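Local coordinates for protein phosphoribosylformylglycinamidine synthase 2 (Thermus thermophilus, PDB 3VIU) that belongs to the PurM-like AIR synthase related family and binds adenosine-5'-diphosphate and a magnesium ion, at residues 79-84 with 113-118; 104-109 with 118-123; 176-181 with 441-446. All blocks are in the same frame, centred on the assembly; numbering follows the deposited sequence.

All three contacts are buried, none on the surface, and apolar side chains join the segments in each. Contacts 1 and 2 belong to the same N-terminal AIR synthase related range, share Ile118, and both use strand 116-126. Each also reaches ADP with a side chain that takes no part in its apolar packing, Lys83 in contact 1 and Asp109 in contact 2. Contact 3 does not reach the ligand: the side chain of Leu178 is about 13 Å from ADP and that of Ala445 about 13 Å from magnesium. It joins strand 172-182 of that sheet to strand 441-448 of the second such sheet. Strand 172-182 runs between strands 78-86 and 116-126, beside both other contacts.

Contact 1 (79-84 with 113-118); sequences AVAFKI and MGARPI. With ADP (adenosine-5'-diphosphate), chain B.
The ammonium group of Lys83 holds two oxygens of ADP. Its NZ gives a hydrogen bond of 2.7 Å to O2B of the beta phosphate. A second one, 3.1 Å long, runs from Lys83 NZ to the bridging oxygen O3A. The side chain reaches this far because it is fully extended, with CG anti to the backbone N (chi1 -180°) and the later torsions also near 180°. Asp109 and Glu85 lie near the same nitrogen as long, weak ion pairs.

The touch between 79-84 and 113-118 is two residues away along the strand and is purely apolar. Ala81 CB meets Ala115 CB end to end at 3.8 Å. It also meets Met113, a selenomethionine, through that residue's CB at 4.2 Å. The side chain of Met113 also packs on Val71, Ala69 and Leu186. With only methyl groups between them, the CA atoms of Ala81 and Ala115 are 6.4 Å apart. Gly114 has a positive phi and forms a Schellman motif, which ends helix 95-112 and turns the chain toward strand 116-126. Strand 172-182 lies between the two strands in the sheet. It pairs with strand 78-86, where Ala81 bonds to Gly179, while Ala115 packs on Leu181.

Contact 2 (104-109 with 118-123); sequences GGILRD and IALLDS. With ADP (adenosine-5'-diphosphate), chain B.
Leu120 reaches from its strand to the helix that carries Ile106 and Leu107. Its CB already points toward the helix, though the contacts begin only at CG. CG is turned anti to the carbonyl carbon (chi1 -77°), which brings the branch up to Leu107, and CG lies 3.9 Å from Leu107 CD1. Both methyls meet Leu107 CD1, and CD2 also reaches Ile106 CG2. Leu120 CD1 lies 4.0 Å from Leu107 CD1. CD2 goes further in and does most of the touching, 3.5 Å from Leu107 CD1 and 3.7 Å from Ile106 CG2. The two leucine side chains are roughly perpendicular. Those of Ile106 and Leu120 instead lie side by side, pointing opposite ways.

Two residues on from Leu107, the carboxylate of Asp109 lies by the ligand. Its OD1 comes within 3.1 Å of O3B of ADP.

Helix 95-112 packs on one face of the sheet. Cys177 of the neighbouring strand 172-182 touches Ile106, Leu107 and Leu120, and Tyr148 and Ile152 of helix 132-152 lie against Leu107. Strand 116-126 is itself held between strands 156-163 and 172-182, with a classic beta bulge where Ile118 and Ala119 face Leu178.

Contact 3 (176-181 with 441-446); sequences MCLGLL and LGVAAK
Leu178 points across to strand 441-448 and sets its branched end against Val443 and Ala445. The two strand segments run in roughly opposite directions, and their nearest CA atoms, those of Leu178 and Ala445, are 8.4 Å apart. They are not paired by backbone bonds. The side chains of Leu178 and Val443 run antiparallel to each other, so they meet alongside through single methyl groups. Leu178 CD2 touches Val443 CG1 at 3.8 Å. A chi1 of -177° swings that valine methyl away from its backbone N and up to the leucine. Two residues further along the same face of the strand, Ala445 offers its CB. It meets both methyls of Leu178, CD2 at 3.9 Å and CD1 at 4.1 Å. Phe82 and Ile118, from the strands flanking 172-182, also pack on Leu178.

Here two like sheets face each other, one from each N-terminal AIR synthase related range. This is consistent with the central barrel that PurM-type domains build as a pair, made here within one chain.

Only apolar side-chain contacts join the two segments. Between them the join rests on burial and shape, with no directional bond to set it.

Contact 1 (79-84 with 113-118)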
ATOM      1  N   ALA A  79     -17.244  -7.705  -5.124  1.00 23.54           N
ATOM      2  CA  ALA A  79     -16.536  -6.428  -5.139  1.00 21.93           C
ATOM      3  C   ALA A  79     -15.333  -6.568  -4.214  1.00 21.11           C
ATOM      4  O   ALA A  79     -15.273  -7.489  -3.391  1.00 21.21           O
ATOM      5  CB  ALA A  79     -17.451  -5.309  -4.645  1.00 20.99           C
ATOM      6  N   VAL A  80     -14.370  -5.665  -4.353  1.00 19.17           N
ATOM      7  CA  VAL A  80     -13.184  -5.697  -3.517  1.00 15.53           C
ATOM      8  C   VAL A  80     -12.854  -4.309  -2.983  1.00 15.25           C
ATOM      9  O   VAL A  80     -12.757  -3.340  -3.740  1.00 14.62           O
ATOM     10  CB  VAL A  80     -11.962  -6.251  -4.290  1.00 15.13           C
ATOM     11  CG1 VAL A  80     -10.682  -6.003  -3.513  1.00 13.05           C
ATOM     12  CG2 VAL A  80     -12.134  -7.737  -4.516  1.00 13.97           C
ATOM     13  N   ALA A  81     -12.702  -4.222  -1.669  1.00 11.68           N
ATOM     14  CA  ALA A  81     -12.358  -2.968  -1.036  1.00 12.14           C
ATOM     15  C   ALA A  81     -10.887  -3.055  -0.673  1.00 12.92           C
ATOM     16  O   ALA A  81     -10.393  -4.123  -0.314  1.00 14.97           O
ATOM     17  CB  ALA A  81     -13.191  -2.764   0.220  1.00 11.48           C
ATOM     18  N   PHE A  82     -10.173  -1.946  -0.791  1.00 12.59           N
ATOM     19  CA  PHE A  82      -8.774  -1.941  -0.417  1.00 13.39           C
ATOM     20  C   PHE A  82      -8.276  -0.533  -0.179  1.00 14.73           C
ATOM     21  O   PHE A  82      -8.901   0.445  -0.585  1.00 13.09           O
ATOM     22  CB  PHE A  82      -7.910  -2.658  -1.465  1.00 11.06           C
ATOM     23  CG  PHE A  82      -7.897  -2.001  -2.819  1.00 12.81           C
ATOM     24  CD1 PHE A  82      -9.013  -2.048  -3.646  1.00 12.62           C
ATOM     25  CD2 PHE A  82      -6.752  -1.370  -3.284  1.00 11.24           C
ATOM     26  CE1 PHE A  82      -8.982  -1.477  -4.920  1.00 13.87           C
ATOM     27  CE2 PHE A  82      -6.712  -0.798  -4.557  1.00 12.02           C
ATOM     28  CZ  PHE A  82      -7.828  -0.852  -5.374  1.00 12.32           C
ATOM     29  N   LYS A  83      -7.141  -0.444   0.499  1.00 16.82           N
ATOM     30  CA  LYS A  83      -6.545   0.836   0.823  1.00 19.77           C
ATOM     31  C   LYS A  83      -5.203   0.598   1.498  1.00 20.90           C
ATOM     32  O   LYS A  83      -4.934  -0.495   2.006  1.00 21.39           O
ATOM     33  CB  LYS A  83      -7.464   1.603   1.771  1.00 19.60           C
ATOM     34  CG  LYS A  83      -6.947   2.959   2.180  1.00 21.77           C
ATOM     35  CD  LYS A  83      -7.731   3.467   3.370  1.00 23.70           C
ATOM     36  CE  LYS A  83      -7.091   4.694   3.968  1.00 26.10           C
ATOM     37  NZ  LYS A  83      -7.745   5.019   5.258  1.00 27.39           N
ATOM     38  N   ILE A  84      -4.365   1.625   1.498  1.00 20.35           N
ATOM     39  CA  ILE A  84      -3.059   1.537   2.128  1.00 20.70           C
ATOM     40  C   ILE A  84      -2.938   2.707   3.099  1.00 20.88           C
ATOM     41  O   ILE A  84      -3.385   3.818   2.807  1.00 22.34           O
ATOM     42  CB  ILE A  84      -1.927   1.556   1.064  1.00 19.80           C
ATOM     43  CG1 ILE A  84      -0.585   1.231   1.717  1.00 19.52           C
ATOM     44  CG2 ILE A  84      -1.874   2.905   0.372  1.00 21.49           C
ATOM     45  CD1 ILE A  84       0.544   1.092   0.718  1.00 20.68           C
HETATM   46  N   MSE A 113     -16.374  -1.016   5.341  1.00 22.71           N
HETATM   47  CA  MSE A 113     -17.027  -1.034   4.029  1.00 23.71           C
HETATM   48  C   MSE A 113     -17.910  -2.282   3.919  1.00 23.37           C
HETATM   49  O   MSE A 113     -18.633  -2.460   2.935  1.00 22.22           O
HETATM   50  CB  MSE A 113     -15.998  -1.077   2.897  1.00 25.32           C
HETATM   51  CG  MSE A 113     -15.032   0.078   2.853  1.00 33.08           C
HETATM   52 SE   MSE A 113     -15.863   1.828   2.907  1.00 46.05          SE
HETATM   53  CE  MSE A 113     -16.795   1.817   1.209  1.00 40.02           C
ATOM     54  N   GLY A 114     -17.833  -3.146   4.929  1.00 22.33           N
ATOM     55  CA  GLY A 114     -18.608  -4.372   4.932  1.00 21.12           C
ATOM     56  C   GLY A 114     -17.892  -5.465   4.167  1.00 23.40           C
ATOM     57  O   GLY A 114     -18.493  -6.467   3.770  1.00 23.64           O
ATOM     58  N   ALA A 115     -16.595  -5.266   3.954  1.00 23.82           N
ATOM     59  CA  ALA A 115     -15.773  -6.228   3.231  1.00 23.91           C
ATOM     60  C   ALA A 115     -14.940  -7.038   4.211  1.00 23.51           C
ATOM     61  O   ALA A 115     -14.302  -6.485   5.106  1.00 23.08           O
ATOM     62  CB  ALA A 115     -14.862  -5.510   2.256  1.00 22.93           C
ATOM     63  N   ARG A 116     -14.963  -8.355   4.044  1.00 21.85           N
ATOM     64  CA  ARG A 116     -14.194  -9.229   4.908  1.00 20.84           C
ATOM     65  C   ARG A 116     -12.748  -9.250   4.419  1.00 19.95           C
ATOM     66  O   ARG A 116     -12.476  -9.594   3.268  1.00 20.88           O
ATOM     67  CB  ARG A 116     -14.781 -10.636   4.877  1.00 19.53           C
ATOM     68  CG  ARG A 116     -13.957 -11.670   5.600  1.00 19.33           C
ATOM     69  CD  ARG A 116     -14.584 -13.048   5.450  1.00 20.31           C
ATOM     70  NE  ARG A 116     -15.830 -13.162   6.202  1.00 20.49           N
ATOM     71  CZ  ARG A 116     -15.888 -13.383   7.511  1.00 21.16           C
ATOM     72  NH1 ARG A 116     -14.769 -13.520   8.215  1.00 19.40           N
ATOM     73  NH2 ARG A 116     -17.064 -13.461   8.121  1.00 18.76           N
ATOM     74  N   PRO A 117     -11.805  -8.856   5.283  1.00 17.74           N
ATOM     75  CA  PRO A 117     -10.375  -8.830   4.949  1.00 17.14           C
ATOM     76  C   PRO A 117      -9.876 -10.185   4.442  1.00 15.97           C
ATOM     77  O   PRO A 117     -10.007 -11.187   5.132  1.00 16.33           O
ATOM     78  CB  PRO A 117      -9.728  -8.445   6.272  1.00 16.35           C
ATOM     79  CG  PRO A 117     -10.754  -7.541   6.881  1.00 16.06           C
ATOM     80  CD  PRO A 117     -12.039  -8.287   6.621  1.00 17.16           C
ATOM     81  N   ILE A 118      -9.300 -10.214   3.245  1.00 14.45           N
ATOM     82  CA  ILE A 118      -8.807 -11.469   2.696  1.00 15.62           C
ATOM     83  C   ILE A 118      -7.306 -11.444   2.534  1.00 16.27           C
ATOM     84  O   ILE A 118      -6.685 -12.480   2.278  1.00 16.76           O
ATOM     85  CB  ILE A 118      -9.445 -11.805   1.309  1.00 15.23           C
ATOM     86  CG1 ILE A 118      -9.078 -10.731   0.277  1.00 15.04           C
ATOM     87  CG2 ILE A 118     -10.952 -11.939   1.452  1.00 14.37           C
ATOM     88  CD1 ILE A 118      -9.678 -10.960  -1.112  1.00 12.34           C
TER
HETATM   89  PB  ADP B 800      -8.353   6.943   8.063  1.00 74.65           P
HETATM   90  O1B ADP B 800      -7.878   7.987   9.013  1.00 75.79           O
HETATM   91  O2B ADP B 800      -7.166   5.889   7.796  1.00 74.08           O
HETATM   92  O3B ADP B 800      -9.689   6.169   8.740  1.00 74.54           O
HETATM   93  PA  ADP B 800      -8.040   9.043   6.348  1.00 68.93           P
HETATM   94  O1A ADP B 800      -8.822  10.156   6.952  1.00 68.84           O
HETATM   95  O2A ADP B 800      -6.552   9.041   6.989  1.00 68.99           O
HETATM   96  O3A ADP B 800      -8.802   7.617   6.637  1.00 71.48           O
HETATM   97  O5' ADP B 800      -7.875   9.219   4.732  1.00 64.03           O
HETATM   98  C5' ADP B 800      -8.660  10.343   4.286  1.00 57.25           C
HETATM   99  C4' ADP B 800      -9.472  10.044   2.992  1.00 52.52           C
HETATM  100  O4' ADP B 800      -8.803  10.599   1.814  1.00 50.76           O
HETATM  101  C3' ADP B 800      -9.664   8.536   2.689  1.00 50.00           C
HETATM  102  O3' ADP B 800     -10.929   8.334   2.044  1.00 48.00           O
HETATM  103  C2' ADP B 800      -8.478   8.207   1.782  1.00 48.84           C
HETATM  104  O2' ADP B 800      -8.724   7.063   0.960  1.00 46.83           O
HETATM  105  C1' ADP B 800      -8.285   9.500   0.985  1.00 49.10           C
HETATM  106  N9  ADP B 800      -6.872   9.721   0.647  1.00 48.44           N
HETATM  107  C8  ADP B 800      -5.894  10.164   1.493  1.00 47.66           C
HETATM  108  N7  ADP B 800      -4.755  10.251   0.868  1.00 47.23           N
HETATM  109  C5  ADP B 800      -4.921   9.872  -0.416  1.00 46.31           C
HETATM  110  C6  ADP B 800      -4.072   9.760  -1.548  1.00 45.84           C
HETATM  111  N6  ADP B 800      -2.730  10.085  -1.454  1.00 45.15           N
HETATM  112  N1  ADP B 800      -4.599   9.332  -2.716  1.00 45.24           N
HETATM  113  C2  ADP B 800      -5.898   9.011  -2.827  1.00 44.61           C
HETATM  114  N3  ADP B 800      -6.729   9.103  -1.787  1.00 44.46           N
HETATM  115  C4  ADP B 800      -6.290   9.523  -0.581  1.00 46.63           C

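Contact 2 (104-109 with 118-123)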
ATOM      1  N   GLY A 104      -4.002  -3.385  12.554  1.00 13.99           N
ATOM      2  CA  GLY A 104      -5.338  -3.328  13.120  1.00 13.37           C
ATOM      3  C   GLY A 104      -6.176  -2.234  12.474  1.00 13.86           C
ATOM      4  O   GLY A 104      -7.312  -2.469  12.065  1.00 13.35           O
ATOM      5  N   GLY A 105      -5.603  -1.035  12.377  1.00 14.29           N
ATOM      6  CA  GLY A 105      -6.295   0.089  11.775  1.00 13.56           C
ATOM      7  C   GLY A 105      -6.716  -0.123  10.326  1.00 16.29           C
ATOM      8  O   GLY A 105      -7.873   0.127   9.971  1.00 16.33           O
ATOM      9  N   ILE A 106      -5.793  -0.578   9.482  1.00 14.88           N
ATOM     10  CA  ILE A 106      -6.114  -0.799   8.075  1.00 14.77           C
ATOM     11  C   ILE A 106      -7.242  -1.831   7.953  1.00 15.08           C
ATOM     12  O   ILE A 106      -8.120  -1.717   7.096  1.00 14.57           O
ATOM     13  CB  ILE A 106      -4.850  -1.274   7.273  1.00 15.10           C
ATOM     14  CG1 ILE A 106      -5.106  -1.162   5.775  1.00 16.45           C
ATOM     15  CG2 ILE A 106      -4.500  -2.715   7.608  1.00 13.43           C
ATOM     16  CD1 ILE A 106      -5.223   0.255   5.290  1.00 21.43           C
ATOM     17  N   LEU A 107      -7.221  -2.825   8.835  1.00 16.09           N
ATOM     18  CA  LEU A 107      -8.228  -3.882   8.847  1.00 18.32           C
ATOM     19  C   LEU A 107      -9.617  -3.319   9.127  1.00 19.55           C
ATOM     20  O   LEU A 107     -10.604  -3.738   8.514  1.00 18.45           O
ATOM     21  CB  LEU A 107      -7.878  -4.917   9.916  1.00 19.90           C
ATOM     22  CG  LEU A 107      -7.382  -6.311   9.527  1.00 22.29           C
ATOM     23  CD1 LEU A 107      -6.669  -6.295   8.192  1.00 22.44           C
ATOM     24  CD2 LEU A 107      -6.466  -6.818  10.648  1.00 20.34           C
ATOM     25  N   ARG A 108      -9.686  -2.373  10.059  1.00 19.63           N
ATOM     26  CA  ARG A 108     -10.954  -1.761  10.419  1.00 21.20           C
ATOM     27  C   ARG A 108     -11.519  -0.896   9.292  1.00 22.40           C
ATOM     28  O   ARG A 108     -12.732  -0.857   9.094  1.00 21.79           O
ATOM     29  CB  ARG A 108     -10.800  -0.945  11.709  1.00 20.39           C
ATOM     30  CG  ARG A 108     -10.615  -1.819  12.949  1.00 20.68           C
ATOM     31  CD  ARG A 108     -10.780  -1.016  14.227  1.00 23.88           C
ATOM     32  NE  ARG A 108      -9.648  -0.138  14.486  1.00 25.90           N
ATOM     33  CZ  ARG A 108      -8.471  -0.553  14.948  1.00 26.72           C
ATOM     34  NH1 ARG A 108      -7.496   0.324  15.151  1.00 25.32           N
ATOM     35  NH2 ARG A 108      -8.272  -1.841  15.216  1.00 25.65           N
ATOM     36  N   ASP A 109     -10.647  -0.217   8.548  1.00 22.72           N
ATOM     37  CA  ASP A 109     -11.102   0.611   7.434  1.00 24.71           C
ATOM     38  C   ASP A 109     -11.776  -0.256   6.377  1.00 23.46           C
ATOM     39  O   ASP A 109     -12.777   0.135   5.786  1.00 23.77           O
ATOM     40  CB  ASP A 109      -9.937   1.350   6.771  1.00 27.69           C
ATOM     41  CG  ASP A 109      -9.416   2.494   7.606  1.00 29.65           C
ATOM     42  OD1 ASP A 109     -10.237   3.215   8.211  1.00 32.98           O
ATOM     43  OD2 ASP A 109      -8.184   2.685   7.642  1.00 30.93           O
ATOM     44  N   ILE A 118      -9.300 -10.214   3.245  1.00 14.45           N
ATOM     45  CA  ILE A 118      -8.807 -11.469   2.696  1.00 15.62           C
ATOM     46  C   ILE A 118      -7.306 -11.444   2.534  1.00 16.27           C
ATOM     47  O   ILE A 118      -6.685 -12.480   2.278  1.00 16.76           O
ATOM     48  CB  ILE A 118      -9.445 -11.805   1.309  1.00 15.23           C
ATOM     49  CG1 ILE A 118      -9.078 -10.731   0.277  1.00 15.04           C
ATOM     50  CG2 ILE A 118     -10.952 -11.939   1.452  1.00 14.37           C
ATOM     51  CD1 ILE A 118      -9.678 -10.960  -1.112  1.00 12.34           C
ATOM     52  N   ALA A 119      -6.712 -10.265   2.677  1.00 15.95           N
ATOM     53  CA  ALA A 119      -5.273 -10.171   2.536  1.00 14.98           C
ATOM     54  C   ALA A 119      -4.655  -8.869   3.028  1.00 15.81           C
ATOM     55  O   ALA A 119      -5.295  -7.813   3.032  1.00 14.19           O
ATOM     56  CB  ALA A 119      -4.894 -10.402   1.089  1.00 13.55           C
ATOM     57  N   LEU A 120      -3.395  -8.974   3.445  1.00 16.99           N
ATOM     58  CA  LEU A 120      -2.598  -7.843   3.909  1.00 17.68           C
ATOM     59  C   LEU A 120      -1.283  -7.827   3.135  1.00 17.61           C
ATOM     60  O   LEU A 120      -0.735  -8.878   2.815  1.00 19.03           O
ATOM     61  CB  LEU A 120      -2.290  -7.959   5.407  1.00 17.00           C
ATOM     62  CG  LEU A 120      -3.423  -7.609   6.376  1.00 17.45           C
ATOM     63  CD1 LEU A 120      -3.084  -8.095   7.773  1.00 16.99           C
ATOM     64  CD2 LEU A 120      -3.656  -6.110   6.357  1.00 15.91           C
ATOM     65  N   LEU A 121      -0.805  -6.635   2.803  1.00 18.54           N
ATOM     66  CA  LEU A 121       0.471  -6.484   2.115  1.00 19.81           C
ATOM     67  C   LEU A 121       1.211  -5.382   2.860  1.00 20.49           C
ATOM     68  O   LEU A 121       0.623  -4.359   3.203  1.00 20.81           O
ATOM     69  CB  LEU A 121       0.288  -6.091   0.642  1.00 19.89           C
ATOM     70  CG  LEU A 121      -0.351  -7.097  -0.325  1.00 21.95           C
ATOM     71  CD1 LEU A 121      -1.869  -7.046  -0.189  1.00 18.21           C
ATOM     72  CD2 LEU A 121       0.054  -6.764  -1.766  1.00 18.54           C
ATOM     73  N   ASP A 122       2.492  -5.599   3.131  1.00 21.38           N
ATOM     74  CA  ASP A 122       3.281  -4.607   3.848  1.00 23.82           C
ATOM     75  C   ASP A 122       4.309  -3.922   2.948  1.00 22.25           C
ATOM     76  O   ASP A 122       4.924  -4.556   2.094  1.00 23.77           O
ATOM     77  CB  ASP A 122       3.980  -5.258   5.044  1.00 27.87           C
ATOM     78  CG  ASP A 122       4.793  -6.476   4.652  1.00 35.17           C
ATOM     79  OD1 ASP A 122       4.198  -7.442   4.128  1.00 39.47           O
ATOM     80  OD2 ASP A 122       6.026  -6.473   4.865  1.00 38.00           O
ATOM     81  N   SER A 123       4.479  -2.621   3.141  1.00 19.81           N
ATOM     82  CA  SER A 123       5.434  -1.852   2.362  1.00 17.51           C
ATOM     83  C   SER A 123       6.401  -1.258   3.381  1.00 16.97           C
ATOM     84  O   SER A 123       6.053  -0.328   4.120  1.00 17.20           O
ATOM     85  CB  SER A 123       4.703  -0.755   1.586  1.00 18.40           C
ATOM     86  OG  SER A 123       5.430  -0.383   0.427  1.00 21.13           O
TER
HETATM   87  PB  ADP B 800      -8.353   6.943   8.063  1.00 74.65           P
HETATM   88  O1B ADP B 800      -7.878   7.987   9.013  1.00 75.79           O
HETATM   89  O2B ADP B 800      -7.166   5.889   7.796  1.00 74.08           O
HETATM   90  O3B ADP B 800      -9.689   6.169   8.740  1.00 74.54           O
HETATM   91  PA  ADP B 800      -8.040   9.043   6.348  1.00 68.93           P
HETATM   92  O1A ADP B 800      -8.822  10.156   6.952  1.00 68.84           O
HETATM   93  O2A ADP B 800      -6.552   9.041   6.989  1.00 68.99           O
HETATM   94  O3A ADP B 800      -8.802   7.617   6.637  1.00 71.48           O
HETATM   95  O5' ADP B 800      -7.875   9.219   4.732  1.00 64.03           O
HETATM   96  C5' ADP B 800      -8.660  10.343   4.286  1.00 57.25           C
HETATM   97  C4' ADP B 800      -9.472  10.044   2.992  1.00 52.52           C
HETATM   98  O4' ADP B 800      -8.803  10.599   1.814  1.00 50.76           O
HETATM   99  C3' ADP B 800      -9.664   8.536   2.689  1.00 50.00           C
HETATM  100  O3' ADP B 800     -10.929   8.334   2.044  1.00 48.00           O
HETATM  101  C2' ADP B 800      -8.478   8.207   1.782  1.00 48.84           C
HETATM  102  O2' ADP B 800      -8.724   7.063   0.960  1.00 46.83           O
HETATM  103  C1' ADP B 800      -8.285   9.500   0.985  1.00 49.10           C
HETATM  104  N9  ADP B 800      -6.872   9.721   0.647  1.00 48.44           N
HETATM  105  C8  ADP B 800      -5.894  10.164   1.493  1.00 47.66           C
HETATM  106  N7  ADP B 800      -4.755  10.251   0.868  1.00 47.23           N
HETATM  107  C5  ADP B 800      -4.921   9.872  -0.416  1.00 46.31           C
HETATM  108  C6  ADP B 800      -4.072   9.760  -1.548  1.00 45.84           C
HETATM  109  N6  ADP B 800      -2.730  10.085  -1.454  1.00 45.15           N
HETATM  110  N1  ADP B 800      -4.599   9.332  -2.716  1.00 45.24           N
HETATM  111  C2  ADP B 800      -5.898   9.011  -2.827  1.00 44.61           C
HETATM  112  N3  ADP B 800      -6.729   9.103  -1.787  1.00 44.46           N
HETATM  113  C4  ADP B 800      -6.290   9.523  -0.581  1.00 46.63           C

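Contact 3 (176-181 with 441-446)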
HETATM    1  N   MSE A 176      -1.258  -2.420   3.540  1.00 18.98           N
HETATM    2  CA  MSE A 176      -2.351  -2.419   2.590  1.00 20.57           C
HETATM    3  C   MSE A 176      -3.269  -3.585   2.934  1.00 19.20           C
HETATM    4  O   MSE A 176      -2.801  -4.636   3.366  1.00 17.30           O
HETATM    5  CB  MSE A 176      -1.801  -2.581   1.178  1.00 23.25           C
HETATM    6  CG  MSE A 176      -2.845  -2.563   0.087  1.00 28.99           C
HETATM    7 SE   MSE A 176      -1.992  -2.866  -1.637  1.00 43.00          SE
HETATM    8  CE  MSE A 176      -3.563  -3.150  -2.732  1.00 36.27           C
ATOM      9  N   CYS A 177      -4.574  -3.397   2.760  1.00 18.34           N
ATOM     10  CA  CYS A 177      -5.512  -4.464   3.045  1.00 17.01           C
ATOM     11  C   CYS A 177      -6.550  -4.686   1.942  1.00 17.32           C
ATOM     12  O   CYS A 177      -7.057  -3.742   1.348  1.00 16.32           O
ATOM     13  CB  CYS A 177      -6.214  -4.204   4.377  1.00 18.86           C
ATOM     14  SG  CYS A 177      -7.299  -5.565   4.892  1.00 16.85           S
ATOM     15  N   LEU A 178      -6.849  -5.955   1.674  1.00 17.54           N
ATOM     16  CA  LEU A 178      -7.837  -6.338   0.672  1.00 17.35           C
ATOM     17  C   LEU A 178      -9.012  -7.031   1.357  1.00 19.45           C
ATOM     18  O   LEU A 178      -8.818  -7.905   2.205  1.00 20.97           O
ATOM     19  CB  LEU A 178      -7.232  -7.307  -0.352  1.00 16.96           C
ATOM     20  CG  LEU A 178      -6.975  -6.769  -1.755  1.00 15.80           C
ATOM     21  CD1 LEU A 178      -5.817  -5.797  -1.721  1.00 17.69           C
ATOM     22  CD2 LEU A 178      -6.681  -7.916  -2.695  1.00 15.33           C
ATOM     23  N   GLY A 179     -10.229  -6.640   0.988  1.00 20.16           N
ATOM     24  CA  GLY A 179     -11.407  -7.257   1.564  1.00 20.40           C
ATOM     25  C   GLY A 179     -12.443  -7.508   0.488  1.00 22.15           C
ATOM     26  O   GLY A 179     -12.541  -6.733  -0.471  1.00 22.48           O
ATOM     27  N   LEU A 180     -13.208  -8.591   0.612  1.00 22.45           N
ATOM     28  CA  LEU A 180     -14.230  -8.860  -0.386  1.00 22.96           C
ATOM     29  C   LEU A 180     -15.613  -8.817   0.219  1.00 22.35           C
ATOM     30  O   LEU A 180     -15.798  -9.011   1.423  1.00 22.95           O
ATOM     31  CB  LEU A 180     -13.998 -10.202  -1.106  1.00 24.41           C
ATOM     32  CG  LEU A 180     -14.369 -11.576  -0.546  1.00 25.87           C
ATOM     33  CD1 LEU A 180     -15.834 -11.646  -0.167  1.00 30.80           C
ATOM     34  CD2 LEU A 180     -14.083 -12.622  -1.605  1.00 25.65           C
ATOM     35  N   LEU A 181     -16.588  -8.548  -0.633  1.00 22.23           N
ATOM     36  CA  LEU A 181     -17.969  -8.466  -0.209  1.00 22.47           C
ATOM     37  C   LEU A 181     -18.879  -8.591  -1.415  1.00 22.79           C
ATOM     38  O   LEU A 181     -18.433  -8.533  -2.564  1.00 22.40           O
ATOM     39  CB  LEU A 181     -18.229  -7.123   0.473  1.00 20.72           C
ATOM     40  CG  LEU A 181     -18.091  -5.885  -0.417  1.00 22.81           C
ATOM     41  CD1 LEU A 181     -18.688  -4.685   0.298  1.00 25.81           C
ATOM     42  CD2 LEU A 181     -16.631  -5.632  -0.762  1.00 20.88           C
ATOM     43  N   LEU A 441     -13.169 -16.820 -10.251  1.00 19.58           N
ATOM     44  CA  LEU A 441     -12.534 -15.535 -10.022  1.00 18.94           C
ATOM     45  C   LEU A 441     -11.282 -15.563  -9.161  1.00 17.72           C
ATOM     46  O   LEU A 441     -11.167 -16.331  -8.201  1.00 16.32           O
ATOM     47  CB  LEU A 441     -13.539 -14.565  -9.403  1.00 19.48           C
ATOM     48  CG  LEU A 441     -14.776 -14.280 -10.253  1.00 21.69           C
ATOM     49  CD1 LEU A 441     -15.768 -13.460  -9.445  1.00 20.23           C
ATOM     50  CD2 LEU A 441     -14.366 -13.554 -11.525  1.00 20.11           C
ATOM     51  N   GLY A 442     -10.349 -14.693  -9.528  1.00 17.32           N
ATOM     52  CA  GLY A 442      -9.100 -14.551  -8.814  1.00 16.11           C
ATOM     53  C   GLY A 442      -8.792 -13.071  -8.711  1.00 16.55           C
ATOM     54  O   GLY A 442      -8.973 -12.325  -9.676  1.00 16.41           O
ATOM     55  N   VAL A 443      -8.346 -12.640  -7.534  1.00 16.96           N
ATOM     56  CA  VAL A 443      -8.004 -11.241  -7.298  1.00 13.81           C
ATOM     57  C   VAL A 443      -6.495 -11.123  -7.140  1.00 13.62           C
ATOM     58  O   VAL A 443      -5.911 -11.799  -6.296  1.00 12.73           O
ATOM     59  CB  VAL A 443      -8.672 -10.730  -6.018  1.00 14.57           C
ATOM     60  CG1 VAL A 443      -8.369  -9.260  -5.825  1.00 12.38           C
ATOM     61  CG2 VAL A 443     -10.173 -10.985  -6.085  1.00 13.17           C
ATOM     62  N   ALA A 444      -5.867 -10.276  -7.955  1.00 11.48           N
ATOM     63  CA  ALA A 444      -4.424 -10.081  -7.896  1.00  9.63           C
ATOM     64  C   ALA A 444      -4.082  -8.736  -7.254  1.00 11.09           C
ATOM     65  O   ALA A 444      -4.790  -7.749  -7.448  1.00 11.51           O
ATOM     66  CB  ALA A 444      -3.827 -10.162  -9.292  1.00  9.20           C
ATOM     67  N   ALA A 445      -2.987  -8.705  -6.501  1.00 11.59           N
ATOM     68  CA  ALA A 445      -2.564  -7.494  -5.814  1.00 10.73           C
ATOM     69  C   ALA A 445      -1.053  -7.375  -5.674  1.00 11.37           C
ATOM     70  O   ALA A 445      -0.342  -8.368  -5.509  1.00 10.14           O
ATOM     71  CB  ALA A 445      -3.208  -7.440  -4.433  1.00 11.75           C
ATOM     72  N   LYS A 446      -0.570  -6.142  -5.720  1.00 12.07           N
ATOM     73  CA  LYS A 446       0.846  -5.885  -5.577  1.00 13.05           C
ATOM     74  C   LYS A 446       1.057  -4.426  -5.174  1.00 14.13           C
ATOM     75  O   LYS A 446       0.243  -3.562  -5.492  1.00 15.27           O
ATOM     76  CB  LYS A 446       1.557  -6.176  -6.900  1.00 15.92           C
ATOM     77  CG  LYS A 446       2.944  -6.804  -6.759  1.00 17.66           C
ATOM     78  CD  LYS A 446       3.962  -5.820  -6.257  1.00 21.86           C
ATOM     79  CE  LYS A 446       5.328  -6.472  -6.139  1.00 23.25           C
ATOM     80  NZ  LYS A 446       5.297  -7.595  -5.169  1.00 30.04           N
TER